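Local coordinates for protein transcription elongation factor SPT6 (Candida glabrata, PDB 3PJP) that binds the phosphorylated C-terminal repeat of RNA polymerase II through its tandem SH2 domain, the part present here, and probably acts as a histone chaperone during elongation, at residues G31-R36 against Q88-Y93. Sequence-based numbering, arbitrary orientation.
Sequences GDFVIR and QIIVEY. With ACT (acetate ion), chain C.
F33 and I35 of strand 33-37 meet I90 of helix 86-105 in a small, purely apolar strand-to-helix contact in the N-terminal SH2 unit. No hydrogen bond crosses it; the closest CA atoms, those of F33 and I90, are 9.6 Å apart, so side chains alone bridge the gap. The F33 and I90 side chains cross at about a right angle. I90 CD1 approaches the F33 ring obliquely beside CZ and CE1, 3.9 Å from F33 CZ, while I90 CG2 lies 4.1 Å from the same F33 CZ, so both branches of the isoleucine lie against one end of the ring. With CG1 anti to the carbonyl carbon (chi1 -63°), the longer branch reaches out to the strand, and its CD1 also touches I35 CD1 at 4.2 Å. Y12 stacks on the F33 ring, and W49 and L94 pack against it.

The sequence F33-V34-I35-R36 corresponds to the FLVR signature of SH2 domains, whose arginine binds the phosphate of phosphotyrosine in canonical members. Consistent with that, R36, whose side chain stays well clear of 88-93, holds an acetate, probably from the crystallisation liquor, end-on through two nearly straight bonds: NH1 to OXT at 2.9 Å (171°) and NH2 to O at 2.7 Å (165°). T48 fixes R36 NE, and S39 N also binds the acetate, which probably mimics part of a phosphate on the face of the strand remote from I90.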
loop_
_atom_site.group_PDB
_atom_site.type_symbol
_atom_site.label_atom_id
_atom_site.label_comp_id
_atom_site.label_asym_id
_atom_site.label_seq_id
_atom_site.Cartn_x
_atom_site.Cartn_y
_atom_site.Cartn_z
ATOM N N GLY A 31 -3.967 -5.057 9.700
ATOM C CA GLY A 31 -2.743 -4.736 10.415
ATOM C C GLY A 31 -2.081 -5.937 11.064
ATOM O O GLY A 31 -0.885 -5.901 11.358
ATOM N N ASP A 32 -2.844 -7.008 11.287
ATOM C CA ASP A 32 -2.260 -8.234 11.837
ATOM C C ASP A 32 -1.296 -8.839 10.831
ATOM O O ASP A 32 -1.496 -8.715 9.625
ATOM C CB ASP A 32 -3.339 -9.231 12.251
ATOM C CG ASP A 32 -4.036 -8.815 13.515
ATOM O OD1 ASP A 32 -3.377 -8.184 14.371
ATOM O OD2 ASP A 32 -5.238 -9.101 13.655
ATOM N N PHE A 33 -0.232 -9.461 11.324
ATOM C CA PHE A 33 0.858 -9.873 10.455
ATOM C C PHE A 33 1.569 -11.106 10.997
ATOM O O PHE A 33 1.350 -11.513 12.131
ATOM C CB PHE A 33 1.869 -8.718 10.281
ATOM C CG PHE A 33 2.646 -8.406 11.527
ATOM C CD1 PHE A 33 3.891 -8.988 11.762
ATOM C CD2 PHE A 33 2.123 -7.561 12.479
ATOM C CE1 PHE A 33 4.601 -8.710 12.926
ATOM C CE2 PHE A 33 2.834 -7.284 13.650
ATOM C CZ PHE A 33 4.068 -7.866 13.863
ATOM N N VAL A 34 2.415 -11.692 10.159
ATOM C CA VAL A 34 3.418 -12.644 10.608
ATOM C C VAL A 34 4.724 -12.351 9.898
ATOM O O VAL A 34 4.734 -11.832 8.777
ATOM C CB VAL A 34 3.027 -14.106 10.307
ATOM C CG1 VAL A 34 1.839 -14.535 11.169
ATOM C CG2 VAL A 34 2.740 -14.294 8.821
ATOM N N ILE A 35 5.825 -12.668 10.564
ATOM C CA ILE A 35 7.120 -12.726 9.912
ATOM C C ILE A 35 7.321 -14.195 9.537
ATOM O O ILE A 35 6.920 -15.089 10.279
ATOM C CB ILE A 35 8.225 -12.245 10.867
ATOM C CG1 ILE A 35 7.815 -10.918 11.494
ATOM C CG2 ILE A 35 9.563 -12.149 10.155
ATOM C CD1 ILE A 35 8.833 -10.363 12.469
ATOM N N ARG A 36 7.914 -14.460 8.383
ATOM C CA ARG A 36 7.997 -15.842 7.932
ATOM C C ARG A 36 9.198 -16.127 7.050
ATOM O O ARG A 36 9.985 -15.229 6.711
ATOM C CB ARG A 36 6.721 -16.239 7.183
ATOM C CG ARG A 36 6.435 -15.370 5.963
ATOM C CD ARG A 36 5.266 -15.947 5.161
ATOM N NE ARG A 36 4.909 -15.137 3.994
ATOM C CZ ARG A 36 5.527 -15.197 2.817
ATOM N NH1 ARG A 36 6.565 -16.004 2.649
ATOM N NH2 ARG A 36 5.113 -14.439 1.806
ATOM N N GLN A 88 12.412 -3.078 14.833
ATOM C CA GLN A 88 12.491 -1.737 14.248
ATOM C C GLN A 88 11.641 -1.667 12.977
ATOM O O GLN A 88 10.987 -0.647 12.714
ATOM C CB GLN A 88 13.935 -1.323 13.946
ATOM C CG GLN A 88 14.052 0.129 13.480
ATOM C CD GLN A 88 15.439 0.475 13.003
ATOM O OE1 GLN A 88 16.310 -0.388 12.920
ATOM N NE2 GLN A 88 15.657 1.744 12.691
ATOM N N ILE A 89 11.666 -2.741 12.189
ATOM C CA ILE A 89 10.817 -2.839 10.991
ATOM C C ILE A 89 9.353 -2.753 11.383
ATOM O O ILE A 89 8.584 -2.044 10.759
ATOM C CB ILE A 89 11.079 -4.129 10.186
ATOM C CG1 ILE A 89 12.459 -4.074 9.531
ATOM C CG2 ILE A 89 9.994 -4.358 9.105
ATOM C CD1 ILE A 89 12.893 -5.369 8.904
ATOM N N ILE A 90 8.956 -3.465 12.430
ATOM C CA ILE A 90 7.568 -3.377 12.873
ATOM C C ILE A 90 7.150 -1.951 13.250
ATOM O O ILE A 90 6.084 -1.487 12.856
ATOM C CB ILE A 90 7.284 -4.389 14.002
ATOM C CG1 ILE A 90 7.475 -5.806 13.464
ATOM C CG2 ILE A 90 5.879 -4.209 14.561
ATOM C CD1 ILE A 90 7.805 -6.840 14.533
ATOM N N VAL A 91 7.991 -1.243 13.995
ATOM C CA VAL A 91 7.666 0.121 14.410
ATOM C C VAL A 91 7.746 1.165 13.293
ATOM O O VAL A 91 6.844 1.988 13.143
ATOM C CB VAL A 91 8.551 0.578 15.583
ATOM C CG1 VAL A 91 8.360 2.060 15.858
ATOM C CG2 VAL A 91 8.235 -0.264 16.809
ATOM N N GLU A 92 8.813 1.131 12.503
ATOM C CA GLU A 92 9.060 2.221 11.554
ATOM C C GLU A 92 8.499 1.950 10.163
ATOM O O GLU A 92 8.197 2.893 9.419
ATOM C CB GLU A 92 10.556 2.527 11.454
ATOM C CG GLU A 92 11.180 3.059 12.759
ATOM C CD GLU A 92 12.677 3.236 12.642
ATOM O OE1 GLU A 92 13.220 2.979 11.547
ATOM O OE2 GLU A 92 13.316 3.617 13.652
ATOM N N TYR A 93 8.422 0.680 9.782
ATOM C CA TYR A 93 7.921 0.302 8.466
ATOM C C TYR A 93 6.462 -0.141 8.527
ATOM O O TYR A 93 5.579 0.514 7.973
ATOM C CB TYR A 93 8.764 -0.815 7.844
ATOM C CG TYR A 93 8.239 -1.267 6.492
ATOM C CD1 TYR A 93 8.643 -0.636 5.323
ATOM C CD2 TYR A 93 7.327 -2.308 6.391
ATOM C CE1 TYR A 93 8.157 -1.039 4.090
ATOM C CE2 TYR A 93 6.845 -2.715 5.175
ATOM C CZ TYR A 93 7.260 -2.072 4.026
ATOM O OH TYR A 93 6.772 -2.481 2.809
HETATM C C ACT C . 7.706 -15.348 -0.463
HETATM O O ACT C . 6.515 -14.977 -0.450
HETATM O OXT ACT C . 7.958 -16.403 0.161
HETATM C CH3 ACT C . 8.763 -14.570 -1.186
#